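Local structure of trans-4-hydroxy-L-proline dehydratase (Clostridioides difficile 70-100-2010, 6VXC) at residues C454-C459 with R659-P664; Y465-Y470 with T567-G572; V433-E438 with D714-G719; G720-Q725 with G753-F758; G179-G184 with D298-G303. The protein catalyses the dehydration of trans-4-hydroxy-L-proline to (S)-1-pyrroline-5-carboxylate by glycyl radical chemistry, in the anaerobic breakdown of hydroxyproline. All blocks are in the same frame, centred on the assembly; numbering follows the deposited sequence.

Contact 1: C454-C459 with R659-P664; sequences CVETGC and RVDMLP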
# COMPACT_ATOMS: atom_id res chain seq x y z
N CYS A 454 -3.06 0.08 -2.04
CA CYS A 454 -4.03 1.03 -2.57
C CYS A 454 -5.00 0.38 -3.55
O CYS A 454 -6.21 0.40 -3.33
CB CYS A 454 -3.30 2.21 -3.23
SG CYS A 454 -2.36 3.23 -2.06
N VAL A 455 -4.49 -0.20 -4.64
CA VAL A 455 -5.34 -0.79 -5.67
C VAL A 455 -4.67 -2.03 -6.26
O VAL A 455 -5.09 -2.52 -7.31
CB VAL A 455 -5.63 0.22 -6.80
CG1 VAL A 455 -6.41 1.45 -6.29
CG2 VAL A 455 -4.31 0.61 -7.53
N GLU A 456 -3.65 -2.57 -5.59
CA GLU A 456 -2.73 -3.50 -6.25
C GLU A 456 -3.28 -4.93 -6.25
O GLU A 456 -3.56 -5.49 -5.19
CB GLU A 456 -1.36 -3.45 -5.58
CG GLU A 456 -0.66 -2.10 -5.73
CD GLU A 456 -1.04 -1.12 -4.63
OE1 GLU A 456 -1.91 -0.27 -4.86
OE2 GLU A 456 -0.46 -1.23 -3.53
N THR A 457 -3.39 -5.52 -7.44
CA THR A 457 -3.95 -6.85 -7.65
C THR A 457 -2.93 -7.94 -7.32
O THR A 457 -1.78 -7.87 -7.75
CB THR A 457 -4.38 -7.02 -9.09
OG1 THR A 457 -5.32 -6.00 -9.42
CG2 THR A 457 -5.02 -8.39 -9.31
N GLY A 458 -3.37 -8.95 -6.57
CA GLY A 458 -2.48 -10.04 -6.21
C GLY A 458 -3.23 -11.29 -5.85
O GLY A 458 -4.43 -11.27 -5.54
N CYS A 459 -2.51 -12.40 -5.86
CA CYS A 459 -3.07 -13.69 -5.49
C CYS A 459 -2.72 -13.96 -4.02
O CYS A 459 -1.63 -14.44 -3.70
CB CYS A 459 -2.58 -14.78 -6.43
SG CYS A 459 -3.36 -16.36 -6.05
N ARG A 659 5.56 -6.14 -14.32
CA ARG A 659 4.27 -5.71 -14.82
C ARG A 659 4.03 -4.27 -14.37
O ARG A 659 4.84 -3.67 -13.68
CB ARG A 659 3.15 -6.66 -14.35
CG ARG A 659 3.37 -8.14 -14.75
CD ARG A 659 2.15 -9.03 -14.46
NE ARG A 659 1.05 -8.67 -15.34
CZ ARG A 659 0.98 -8.98 -16.63
NH1 ARG A 659 -0.07 -8.60 -17.35
NH2 ARG A 659 1.95 -9.69 -17.19
N VAL A 660 2.87 -3.73 -14.73
CA VAL A 660 2.63 -2.30 -14.65
C VAL A 660 1.37 -2.06 -13.82
O VAL A 660 0.43 -2.85 -13.86
CB VAL A 660 2.52 -1.78 -16.10
CG1 VAL A 660 1.31 -0.97 -16.36
CG2 VAL A 660 3.86 -1.11 -16.55
N ASP A 661 1.40 -1.00 -13.00
CA ASP A 661 0.21 -0.48 -12.33
C ASP A 661 0.28 1.05 -12.28
O ASP A 661 1.31 1.65 -12.62
CB ASP A 661 0.01 -1.11 -10.92
CG ASP A 661 1.19 -0.90 -9.98
OD1 ASP A 661 1.99 0.02 -10.24
OD2 ASP A 661 1.31 -1.64 -8.95
N MET A 662 -0.82 1.69 -11.86
CA MET A 662 -0.97 3.14 -11.96
C MET A 662 -1.59 3.67 -10.67
O MET A 662 -2.82 3.67 -10.53
CB MET A 662 -1.82 3.50 -13.17
CG MET A 662 -1.45 2.69 -14.40
SD MET A 662 -0.04 3.43 -15.24
CE MET A 662 -0.88 4.84 -15.95
N LEU A 663 -0.75 4.15 -9.76
CA LEU A 663 -1.21 4.78 -8.52
C LEU A 663 -0.12 5.72 -8.02
O LEU A 663 1.05 5.56 -8.38
CB LEU A 663 -1.57 3.73 -7.46
CG LEU A 663 -0.68 2.64 -6.82
CD1 LEU A 663 -0.02 1.78 -7.86
CD2 LEU A 663 0.32 3.16 -5.81
N PRO A 664 -0.48 6.74 -7.23
CA PRO A 664 0.51 7.74 -6.80
C PRO A 664 0.78 7.81 -5.30
O PRO A 664 1.80 8.36 -4.90
CB PRO A 664 -0.15 9.05 -7.26
CG PRO A 664 -1.64 8.78 -6.93
CD PRO A 664 -1.86 7.28 -7.14
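The Cys loop of the glycyl radical fold, carrying Cys454 and Glu456, lies against Leu663 and Asp661 of segment 659-664. By similarity Cys454 is the residue that forms the thiyl radical and Glu456 the proton acceptor. The Glu456 chain bends at its second torsion (chi2 87°), which folds the carboxylate back toward the start of its own loop. There OE1 takes the backbone N of Val455 at 2.6 Å, in an almost straight bond (177°) that arrives from above the carboxylate plane. Cys454 N adds weak bonds to both oxygens.

The facing segment supplies packing. Leu663 crosses Glu456 at about a right angle and sets its branch point CG 3.7 Å from Glu456 OE1. Its CB meets Val455 CG2 at 4.2 Å, where the two side chains slide past each other in opposite directions. Cys454 CB lies 4.5 Å from Leu663 CG, at the margin of contact. Further along, Asp661 OD2 touches the methylene CG of Glu456 at 3.8 Å. The two carboxylate planes stand 81° apart, and their charged oxygens are not in contact.

Glu456 OE2 is also bonded to His180 NE2 and to a bound glycerol, which probably comes from the crystallisation liquor. A cysteine followed two places on by a carboxylate, buried beside what is probably the substrate pocket, is typical of the glycyl radical dehydratases.

Contact 2: Y465-Y470 with T567-G572; sequences YVLTGY and TRYIQG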
# COMPACT_ATOMS: atom_id res chain seq x y z
N TYR A 465 4.27 -9.98 -4.89
CA TYR A 465 4.02 -8.96 -5.91
C TYR A 465 4.52 -7.65 -5.32
O TYR A 465 3.85 -7.01 -4.52
CB TYR A 465 2.53 -8.90 -6.34
CG TYR A 465 1.45 -8.77 -5.27
CD1 TYR A 465 1.20 -9.81 -4.37
CD2 TYR A 465 0.60 -7.66 -5.23
CE1 TYR A 465 0.18 -9.71 -3.41
CE2 TYR A 465 -0.41 -7.56 -4.29
CZ TYR A 465 -0.62 -8.58 -3.38
OH TYR A 465 -1.63 -8.47 -2.44
N VAL A 466 5.76 -7.29 -5.73
CA VAL A 466 6.55 -6.25 -5.08
C VAL A 466 6.48 -4.97 -5.91
O VAL A 466 6.75 -4.98 -7.11
CB VAL A 466 8.01 -6.71 -4.89
CG1 VAL A 466 8.86 -5.60 -4.29
CG2 VAL A 466 8.08 -7.99 -4.02
N LEU A 467 6.11 -3.87 -5.25
CA LEU A 467 6.21 -2.55 -5.85
C LEU A 467 7.63 -2.03 -5.64
O LEU A 467 8.17 -2.16 -4.54
CB LEU A 467 5.20 -1.59 -5.20
CG LEU A 467 3.78 -1.53 -5.78
CD1 LEU A 467 3.19 -2.90 -5.92
CD2 LEU A 467 2.89 -0.65 -4.92
N THR A 468 8.25 -1.48 -6.69
CA THR A 468 9.63 -1.03 -6.56
C THR A 468 9.80 0.49 -6.53
O THR A 468 10.88 0.96 -6.17
CB THR A 468 10.53 -1.61 -7.68
OG1 THR A 468 10.13 -1.10 -8.95
CG2 THR A 468 10.48 -3.15 -7.71
N GLY A 469 8.77 1.26 -6.89
CA GLY A 469 8.83 2.70 -6.83
C GLY A 469 7.99 3.34 -7.93
O GLY A 469 7.68 2.72 -8.94
N TYR A 470 7.66 4.62 -7.72
CA TYR A 470 6.89 5.41 -8.69
C TYR A 470 7.80 5.95 -9.80
O TYR A 470 8.98 6.20 -9.59
CB TYR A 470 6.20 6.59 -7.98
CG TYR A 470 5.32 6.15 -6.85
CD1 TYR A 470 4.03 5.68 -7.08
CD2 TYR A 470 5.79 6.16 -5.55
CE1 TYR A 470 3.23 5.23 -6.02
CE2 TYR A 470 5.01 5.72 -4.49
CZ TYR A 470 3.73 5.26 -4.73
OH TYR A 470 2.96 4.82 -3.68
N THR A 567 5.88 -11.46 -9.17
CA THR A 567 5.80 -10.30 -10.03
C THR A 567 6.43 -9.11 -9.32
O THR A 567 6.51 -9.08 -8.10
CB THR A 567 4.34 -9.98 -10.42
OG1 THR A 567 3.58 -9.81 -9.23
CG2 THR A 567 3.72 -11.10 -11.25
N ARG A 568 6.86 -8.14 -10.12
CA ARG A 568 7.38 -6.86 -9.64
C ARG A 568 6.76 -5.75 -10.48
O ARG A 568 6.51 -5.93 -11.67
CB ARG A 568 8.92 -6.79 -9.76
CG ARG A 568 9.65 -7.13 -8.47
CD ARG A 568 11.16 -7.24 -8.62
NE ARG A 568 11.84 -6.64 -7.48
CZ ARG A 568 11.83 -7.16 -6.25
NH1 ARG A 568 11.15 -8.28 -6.01
NH2 ARG A 568 12.48 -6.57 -5.27
N TYR A 569 6.53 -4.60 -9.84
CA TYR A 569 5.82 -3.50 -10.46
C TYR A 569 6.64 -2.22 -10.39
O TYR A 569 7.40 -1.99 -9.44
CB TYR A 569 4.44 -3.28 -9.78
CG TYR A 569 3.44 -4.38 -10.07
CD1 TYR A 569 3.42 -5.56 -9.32
CD2 TYR A 569 2.55 -4.26 -11.13
CE1 TYR A 569 2.50 -6.57 -9.61
CE2 TYR A 569 1.65 -5.26 -11.41
CZ TYR A 569 1.63 -6.40 -10.66
OH TYR A 569 0.72 -7.39 -10.96
N ILE A 570 6.48 -1.38 -11.41
CA ILE A 570 6.85 0.03 -11.36
C ILE A 570 5.56 0.83 -11.52
O ILE A 570 4.77 0.55 -12.43
CB ILE A 570 7.89 0.39 -12.45
CG1 ILE A 570 9.17 -0.44 -12.28
CG2 ILE A 570 8.20 1.89 -12.43
CD1 ILE A 570 10.15 -0.25 -13.40
N GLN A 571 5.32 1.76 -10.61
CA GLN A 571 4.04 2.46 -10.53
C GLN A 571 4.05 3.73 -11.38
O GLN A 571 4.77 4.68 -11.09
CB GLN A 571 3.72 2.78 -9.07
CG GLN A 571 3.80 1.60 -8.06
CD GLN A 571 5.12 1.46 -7.30
OE1 GLN A 571 5.95 0.62 -7.64
NE2 GLN A 571 5.32 2.30 -6.30
N GLY A 572 3.20 3.76 -12.41
CA GLY A 572 3.16 4.91 -13.30
C GLY A 572 2.36 6.06 -12.70
O GLY A 572 1.22 5.88 -12.28
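Tyr470 and Gln571 meet where two parallel strands, 463-472 and 565-573, slip by one residue. This beta bulge is the tightly packed part. Gln571 bends at its second torsion (chi2 95°) and so lays its amide back over Gly469. Its OE1 accepts Gly469 N at 3.0 Å, and its own backbone N returns a bond to Gly469 O. The far side of the amide is used too. NE2 sits over the centre of the Tyr470 ring, 3.5 Å above the plane, with ring and amide planes 68° apart. Gly469 has a backbone (phi 147°) that calls for glycine. Just before it, Thr468 grips Tyr569 O twice, through its backbone N and through OG1, each at 2.9 Å.

At the other end Val466 N bonds to Thr567 O, and Tyr569 N to Val466 O, in regular parallel register. The looser part is the apolar packing on Tyr569. Tyr465 CB lies at the edge of its ring, 4.0 Å from CE1, and Leu467 CD1 is 4.1 Å from Tyr569 CB. Tyr465 CB comes closer to Thr567 OG1, at 3.2 Å. On the opposite face of the sheet Val466 runs alongside Arg568, with CG1 over one face of the guanidinium. Neither end is open to solvent, since every touching residue is buried.

Polar tips turn to other partners. Tyr465 OH bonds to Ser452, Tyr470 OH to Thr665 and Thr567 OG1 to Glu463. Neighbouring parallel strands inside a helix-rich shell are consistent with the beta/alpha barrel core of glycyl radical enzymes.

Contact 3: V433-E438 with D714-G719; sequences VQELME and DHIKTG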
# COMPACT_ATOMS: atom_id res chain seq x y z
N VAL A 433 -9.96 -10.77 -11.39
CA VAL A 433 -9.74 -12.16 -11.79
C VAL A 433 -9.05 -12.23 -13.14
O VAL A 433 -8.10 -13.01 -13.33
CB VAL A 433 -11.06 -12.94 -11.79
CG1 VAL A 433 -10.87 -14.28 -12.51
CG2 VAL A 433 -11.50 -13.18 -10.37
N GLN A 434 -9.50 -11.42 -14.10
CA GLN A 434 -8.90 -11.43 -15.43
C GLN A 434 -7.47 -10.87 -15.42
O GLN A 434 -6.60 -11.40 -16.12
CB GLN A 434 -9.81 -10.68 -16.40
CG GLN A 434 -10.99 -11.54 -16.87
CD GLN A 434 -12.01 -10.77 -17.70
OE1 GLN A 434 -12.29 -9.61 -17.44
NE2 GLN A 434 -12.46 -11.37 -18.79
N GLU A 435 -7.22 -9.83 -14.62
CA GLU A 435 -5.86 -9.34 -14.45
C GLU A 435 -4.94 -10.46 -13.97
O GLU A 435 -3.84 -10.65 -14.50
CB GLU A 435 -5.84 -8.16 -13.47
CG GLU A 435 -6.47 -6.85 -14.00
CD GLU A 435 -6.93 -5.95 -12.87
OE1 GLU A 435 -6.40 -6.13 -11.74
OE2 GLU A 435 -7.83 -5.11 -13.08
N LEU A 436 -5.39 -11.20 -12.96
CA LEU A 436 -4.59 -12.30 -12.43
C LEU A 436 -4.35 -13.37 -13.48
O LEU A 436 -3.23 -13.87 -13.62
CB LEU A 436 -5.28 -12.88 -11.18
CG LEU A 436 -5.24 -11.94 -9.98
CD1 LEU A 436 -6.24 -12.36 -8.89
CD2 LEU A 436 -3.83 -11.90 -9.40
N MET A 437 -5.39 -13.74 -14.22
CA MET A 437 -5.22 -14.78 -15.23
C MET A 437 -4.34 -14.30 -16.38
O MET A 437 -3.55 -15.07 -16.91
CB MET A 437 -6.58 -15.25 -15.75
CG MET A 437 -7.39 -16.01 -14.69
SD MET A 437 -8.91 -16.64 -15.42
CE MET A 437 -8.34 -18.05 -16.28
N GLU A 438 -4.45 -13.03 -16.76
CA GLU A 438 -3.55 -12.50 -17.78
C GLU A 438 -2.09 -12.63 -17.35
O GLU A 438 -1.21 -12.88 -18.18
CB GLU A 438 -3.90 -11.05 -18.09
CG GLU A 438 -2.90 -10.33 -18.97
CD GLU A 438 -2.89 -10.80 -20.42
OE1 GLU A 438 -2.15 -10.20 -21.22
OE2 GLU A 438 -3.65 -11.73 -20.77
N ASP A 714 -6.53 -0.24 -20.92
CA ASP A 714 -6.77 -1.68 -20.79
C ASP A 714 -6.38 -2.12 -19.38
O ASP A 714 -5.26 -2.55 -19.12
CB ASP A 714 -6.03 -2.47 -21.86
CG ASP A 714 -6.58 -3.89 -22.00
OD1 ASP A 714 -7.45 -4.27 -21.19
OD2 ASP A 714 -6.18 -4.62 -22.93
N HIS A 715 -7.35 -2.04 -18.46
CA HIS A 715 -7.09 -2.39 -17.08
C HIS A 715 -6.66 -3.84 -16.92
O HIS A 715 -5.88 -4.16 -16.02
CB HIS A 715 -8.34 -2.10 -16.23
CG HIS A 715 -8.80 -0.69 -16.35
ND1 HIS A 715 -8.38 0.30 -15.50
CD2 HIS A 715 -9.58 -0.08 -17.28
CE1 HIS A 715 -8.90 1.45 -15.88
NE2 HIS A 715 -9.63 1.25 -16.95
N ILE A 716 -7.12 -4.73 -17.80
CA ILE A 716 -6.83 -6.15 -17.62
C ILE A 716 -5.34 -6.43 -17.73
O ILE A 716 -4.84 -7.40 -17.14
CB ILE A 716 -7.64 -7.00 -18.61
CG1 ILE A 716 -9.13 -6.67 -18.51
CG2 ILE A 716 -7.37 -8.48 -18.37
CD1 ILE A 716 -9.64 -6.64 -17.11
N LYS A 717 -4.61 -5.61 -18.48
CA LYS A 717 -3.17 -5.76 -18.68
C LYS A 717 -2.33 -5.14 -17.58
O LYS A 717 -1.10 -5.13 -17.70
CB LYS A 717 -2.77 -5.15 -20.03
CG LYS A 717 -3.30 -5.92 -21.21
CD LYS A 717 -2.88 -5.28 -22.53
CE LYS A 717 -3.46 -6.06 -23.70
NZ LYS A 717 -3.21 -5.38 -25.00
N THR A 718 -2.95 -4.63 -16.51
CA THR A 718 -2.23 -4.03 -15.40
C THR A 718 -2.41 -4.87 -14.14
O THR A 718 -3.20 -5.81 -14.09
CB THR A 718 -2.73 -2.61 -15.10
OG1 THR A 718 -3.99 -2.69 -14.42
CG2 THR A 718 -2.87 -1.77 -16.38
N GLY A 719 -1.67 -4.48 -13.10
CA GLY A 719 -1.92 -4.97 -11.76
C GLY A 719 -2.72 -3.97 -10.94
O GLY A 719 -2.55 -3.89 -9.72
O HOH W 1 -2.47 -8.36 -15.75
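Glu435 reaches out of helix 429-438 and lays its methylene CG against two carbonyl oxygens of the turn around Ile716. Its chain is extended beyond CG (chi2 157°), which carries the carboxylate on past the turn. CG lies 3.4 Å from His715 O and the same distance from Thr718 O. The carboxylate ends at partners beyond the turn. OE1 bonds to Thr457 and OE2 to His754, and this satisfies both oxygens of a buried acid.

Ile716, from the same turn, packs on Gln434 and crosses it obliquely, with CG2 3.8 Å from Gln434 CB and CD1 over toward the Gln434 amide. Its backbone O points at the helix, 3.5 Å from Glu435 CA in a CA-H...O contact. Glu438, one turn on, touches chiefly through its aliphatic part: CB stands 3.9 Å from Ile716 O. Gln434 and Glu438 are exposed, so the contact runs from solvent at these two residues to the buried Glu435.

A water sits 2.9 Å from both Glu435 O and Ile716 O, beside the helix. The turn is braced internally. His715 O accepts Thr718 N and also Thr718 OG1, the latter in the carbonyl plane and on a lone pair.

This is a helix packed against a short 3-10 turn. It joins the pyruvate formate lyase-like part of the chain to the glycine radical region of the sequence.

Contact 4: G720-Q725 with G753-F758; sequences GTLLNQ and GHHIQF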
# COMPACT_ATOMS: atom_id res chain seq x y z
N GLY A 720 -3.54 -3.14 -11.61
CA GLY A 720 -4.41 -2.21 -10.92
C GLY A 720 -4.21 -0.75 -11.30
O GLY A 720 -3.08 -0.31 -11.56
N THR A 721 -5.31 0.01 -11.32
CA THR A 721 -5.29 1.44 -11.60
C THR A 721 -6.17 2.15 -10.56
O THR A 721 -7.13 1.57 -10.05
CB THR A 721 -5.84 1.77 -12.99
OG1 THR A 721 -7.21 1.36 -13.05
CG2 THR A 721 -5.03 1.08 -14.09
N LEU A 722 -5.86 3.42 -10.30
CA LEU A 722 -6.51 4.17 -9.23
C LEU A 722 -7.31 5.33 -9.82
O LEU A 722 -6.74 6.20 -10.49
CB LEU A 722 -5.47 4.67 -8.24
CG LEU A 722 -6.01 5.18 -6.91
CD1 LEU A 722 -4.90 5.06 -5.87
CD2 LEU A 722 -6.51 6.60 -7.02
N LEU A 723 -8.61 5.38 -9.55
CA LEU A 723 -9.45 6.48 -10.02
C LEU A 723 -10.15 7.14 -8.84
O LEU A 723 -10.98 6.51 -8.18
CB LEU A 723 -10.49 6.00 -11.04
CG LEU A 723 -11.51 7.07 -11.50
CD1 LEU A 723 -10.81 8.27 -12.11
CD2 LEU A 723 -12.51 6.51 -12.49
N ASN A 724 -9.85 8.43 -8.61
CA ASN A 724 -10.57 9.29 -7.68
C ASN A 724 -11.69 10.03 -8.41
O ASN A 724 -11.47 10.57 -9.50
CB ASN A 724 -9.67 10.36 -7.07
CG ASN A 724 -8.85 9.87 -5.93
OD1 ASN A 724 -7.62 10.07 -5.90
ND2 ASN A 724 -9.48 9.21 -4.99
N GLN A 725 -12.87 10.07 -7.80
CA GLN A 725 -13.95 10.95 -8.24
C GLN A 725 -14.55 11.63 -7.01
O GLN A 725 -14.46 11.12 -5.90
CB GLN A 725 -15.03 10.20 -9.03
CG GLN A 725 -14.66 9.85 -10.50
CD GLN A 725 -14.51 11.08 -11.39
OE1 GLN A 725 -15.50 11.64 -11.86
NE2 GLN A 725 -13.28 11.51 -11.63
N GLY A 753 -13.48 -1.31 -15.94
CA GLY A 753 -12.68 -0.48 -15.07
C GLY A 753 -12.32 -1.23 -13.80
O GLY A 753 -13.02 -2.13 -13.37
N HIS A 754 -11.16 -0.88 -13.24
CA HIS A 754 -10.58 -1.62 -12.13
C HIS A 754 -11.07 -1.15 -10.76
O HIS A 754 -11.35 -1.98 -9.88
CB HIS A 754 -9.05 -1.50 -12.20
CG HIS A 754 -8.35 -2.14 -11.04
ND1 HIS A 754 -8.16 -3.49 -10.94
CD2 HIS A 754 -7.81 -1.59 -9.93
CE1 HIS A 754 -7.51 -3.76 -9.82
NE2 HIS A 754 -7.30 -2.62 -9.18
N HIS A 755 -11.16 0.16 -10.56
CA HIS A 755 -11.30 0.73 -9.23
C HIS A 755 -11.91 2.12 -9.32
O HIS A 755 -11.62 2.87 -10.26
CB HIS A 755 -9.94 0.81 -8.53
CG HIS A 755 -9.86 1.84 -7.46
ND1 HIS A 755 -9.50 3.15 -7.70
CD2 HIS A 755 -10.10 1.75 -6.13
CE1 HIS A 755 -9.51 3.82 -6.56
NE2 HIS A 755 -9.86 2.99 -5.59
N ILE A 756 -12.72 2.48 -8.33
CA ILE A 756 -13.17 3.85 -8.16
C ILE A 756 -13.44 4.09 -6.68
O ILE A 756 -13.87 3.19 -5.95
CB ILE A 756 -14.41 4.14 -9.06
CG1 ILE A 756 -14.72 5.65 -9.15
CG2 ILE A 756 -15.65 3.37 -8.60
CD1 ILE A 756 -15.70 5.96 -10.26
N GLN A 757 -13.18 5.32 -6.24
CA GLN A 757 -13.42 5.72 -4.86
C GLN A 757 -13.82 7.20 -4.85
O GLN A 757 -13.43 7.95 -5.74
CB GLN A 757 -12.18 5.50 -3.99
CG GLN A 757 -11.00 6.35 -4.41
CD GLN A 757 -9.70 5.89 -3.77
OE1 GLN A 757 -9.54 4.72 -3.41
NE2 GLN A 757 -8.77 6.83 -3.57
N PHE A 758 -14.58 7.61 -3.83
CA PHE A 758 -15.28 8.90 -3.86
C PHE A 758 -14.91 9.80 -2.68
O PHE A 758 -14.79 9.34 -1.54
CB PHE A 758 -16.81 8.70 -3.85
CG PHE A 758 -17.31 7.84 -4.98
CD1 PHE A 758 -17.12 8.23 -6.31
CD2 PHE A 758 -17.97 6.64 -4.72
CE1 PHE A 758 -17.59 7.44 -7.35
CE2 PHE A 758 -18.44 5.84 -5.76
CZ PHE A 758 -18.26 6.24 -7.08
O HOH W 2 -9.74 2.18 -12.30
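His755 and Leu723 pair through a ring nitrogen in place of a carbonyl. His755 ND1 accepts Leu723 N at 3.0 Å, and the donor lies in the ring plane with a nearly straight bond (168°). ND1 therefore acts as an acceptor here, consistent with its carrying no proton. The usual parallel pattern takes over further on. Gln757 N bonds to Leu723 O at 3.2 Å, and Gln725 N to Gln757 O at 3.0 Å. Gln725 also turns back on its neighbour, with NE2 giving a bond to Asn724 O, while its OE1 is met by Gln807.

At the start, a water joins the segments. It lies 2.8 Å from Thr721 OG1 and donates to His755 O. Thr721 OG1 is bonded to His715 as well. Besides its bond to Glu435, His754 uses NE2 to reach Val455 O. Gly720 CA rests over one face of its ring, 3.5 Å from the centroid, in a CH-pi contact.

Leu723 CD2 and Ile756 CD1 touch beneath helices 703-711 and 734-750. The latter helix makes the beta-alpha-beta crossover between the two strands. Strand 724-726 is the edge of its mixed sheet, and strand 755-759 continues inward to strand 426-428.

Contact 5: G179-G184 with D298-G303; sequences GHTVCG and DAFTPG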
# COMPACT_ATOMS: atom_id res chain seq x y z
N GLY A 179 7.74 -6.62 1.37
CA GLY A 179 6.41 -6.74 1.93
C GLY A 179 5.35 -6.76 0.85
O GLY A 179 5.43 -7.54 -0.10
N HIS A 180 4.35 -5.91 1.02
CA HIS A 180 3.28 -5.75 0.05
C HIS A 180 2.57 -7.08 -0.22
O HIS A 180 2.38 -7.47 -1.37
CB HIS A 180 3.80 -5.16 -1.27
CG HIS A 180 2.72 -4.58 -2.12
ND1 HIS A 180 2.00 -5.32 -3.02
CD2 HIS A 180 2.22 -3.32 -2.18
CE1 HIS A 180 1.10 -4.55 -3.61
NE2 HIS A 180 1.21 -3.34 -3.12
N THR A 181 2.14 -7.76 0.85
CA THR A 181 1.56 -9.09 0.69
C THR A 181 0.36 -9.28 1.62
O THR A 181 0.10 -8.49 2.52
CB THR A 181 2.64 -10.18 0.90
OG1 THR A 181 2.17 -11.43 0.39
CG2 THR A 181 2.97 -10.34 2.36
N VAL A 182 -0.40 -10.36 1.38
CA VAL A 182 -1.72 -10.58 1.97
C VAL A 182 -1.81 -12.02 2.44
O VAL A 182 -1.36 -12.95 1.76
CB VAL A 182 -2.85 -10.25 0.96
CG1 VAL A 182 -4.27 -10.52 1.55
CG2 VAL A 182 -2.73 -8.79 0.51
N CYS A 183 -2.43 -12.22 3.60
CA CYS A 183 -2.57 -13.54 4.18
C CYS A 183 -3.52 -14.40 3.34
O CYS A 183 -4.53 -13.91 2.83
CB CYS A 183 -3.09 -13.42 5.61
SG CYS A 183 -2.92 -14.89 6.62
N GLY A 184 -3.19 -15.67 3.19
CA GLY A 184 -4.08 -16.66 2.62
C GLY A 184 -4.92 -17.34 3.68
O GLY A 184 -5.23 -16.76 4.73
N ASP A 298 2.97 -1.88 3.50
CA ASP A 298 1.54 -2.19 3.63
C ASP A 298 1.25 -3.20 4.74
O ASP A 298 0.28 -3.96 4.66
CB ASP A 298 0.97 -2.69 2.30
CG ASP A 298 1.04 -1.65 1.20
OD1 ASP A 298 1.38 -0.48 1.49
OD2 ASP A 298 0.75 -1.99 0.04
N ALA A 299 2.07 -3.17 5.79
CA ALA A 299 1.86 -3.99 6.99
C ALA A 299 1.46 -5.42 6.64
O ALA A 299 2.23 -6.15 6.02
CB ALA A 299 0.81 -3.33 7.88
N PHE A 300 0.28 -5.84 7.07
CA PHE A 300 -0.28 -7.14 6.72
C PHE A 300 -1.80 -6.98 6.69
O PHE A 300 -2.34 -5.99 7.18
CB PHE A 300 0.17 -8.25 7.71
CG PHE A 300 0.14 -9.64 7.12
CD1 PHE A 300 0.63 -9.89 5.85
CD2 PHE A 300 -0.33 -10.71 7.86
CE1 PHE A 300 0.63 -11.17 5.32
CE2 PHE A 300 -0.34 -11.99 7.33
CZ PHE A 300 0.15 -12.23 6.08
N THR A 301 -2.48 -7.95 6.08
CA THR A 301 -3.93 -7.89 6.02
C THR A 301 -4.48 -9.29 5.87
O THR A 301 -3.90 -10.11 5.15
CB THR A 301 -4.45 -7.02 4.86
OG1 THR A 301 -5.85 -7.26 4.67
CG2 THR A 301 -3.71 -7.33 3.55
N PRO A 302 -5.63 -9.59 6.49
CA PRO A 302 -6.25 -10.90 6.26
C PRO A 302 -6.82 -11.05 4.86
O PRO A 302 -7.18 -12.17 4.48
CB PRO A 302 -7.36 -10.93 7.33
CG PRO A 302 -7.71 -9.50 7.50
CD PRO A 302 -6.44 -8.73 7.37
N GLY A 303 -6.87 -9.97 4.07
CA GLY A 303 -7.37 -10.08 2.71
C GLY A 303 -8.86 -10.33 2.67
O GLY A 303 -9.64 -9.44 3.01
O HOH W 3 -0.57 -5.68 2.51
O HOH W 4 2.92 -6.75 3.42
O HOH W 5 -6.17 -14.25 6.04
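Cys183 and Thr301 make the one direct hydrogen bond between two irregular loops that run side by side, and waters do much of the rest. Cys183 N meets Thr301 O at 3.0 Å, nearly straight. One water donates to both Thr181 O and Asp298 O. Another accepts from Thr181 N and lies 2.8 Å from Ala299 O. A third links Gly184 O with Pro302 O.

Side chains fill in between. Phe300 approaches Cys183 obliquely, with CZ 3.5 Å from Cys183 CB. The sulfur lies 5.0 Å from the ring centroid, 64° off the normal, a sulfur-aromatic contact. Val182 packs CG1 tightly on Gly303 CA, at 3.3 Å. Gly303 N is held by Thr301 OG1 in an ST turn, and that oxygen also takes part in a bond with Asn362 O.

His180 and Asp298 lie side by side with planes 46° apart. The ring carbon CD2 of His180 lies 3.0 Å from Asp298 OD2; NE2 is bonded to Glu456 instead. Asp298 OD1 bonds to a glycerol in the same pocket.

Helix 276-293 backs the Phe300 ring. On the flank turned away from 298-303, strands 450-452 and 463-472 touch His180 and Val182.

Contacts 1, 2, 4 and 5 are core; contact 3 alone reaches the surface, through Gln434 and Glu438. Contacts 1 and 2 share the parallel sheet, since strand 657-661 lies beside strand 565-573. Contacts 3 and 4 share the 714-725 run of the glycine radical region. Contact 2 rests on strand hydrogen bonds, contact 4 on strand bonds plus a histidine nitrogen, contact 5 on waters, one backbone bond and side-chain packing, contact 1 on packing, and contact 3 on packing with one water. Shared side-chain hydrogen bonds tie them together. Glu435 of contact 3 holds Thr457 of contact 1 and His754 of contact 4. Contacts 1 and 5 meet at the active site, where Glu456 bonds to His180.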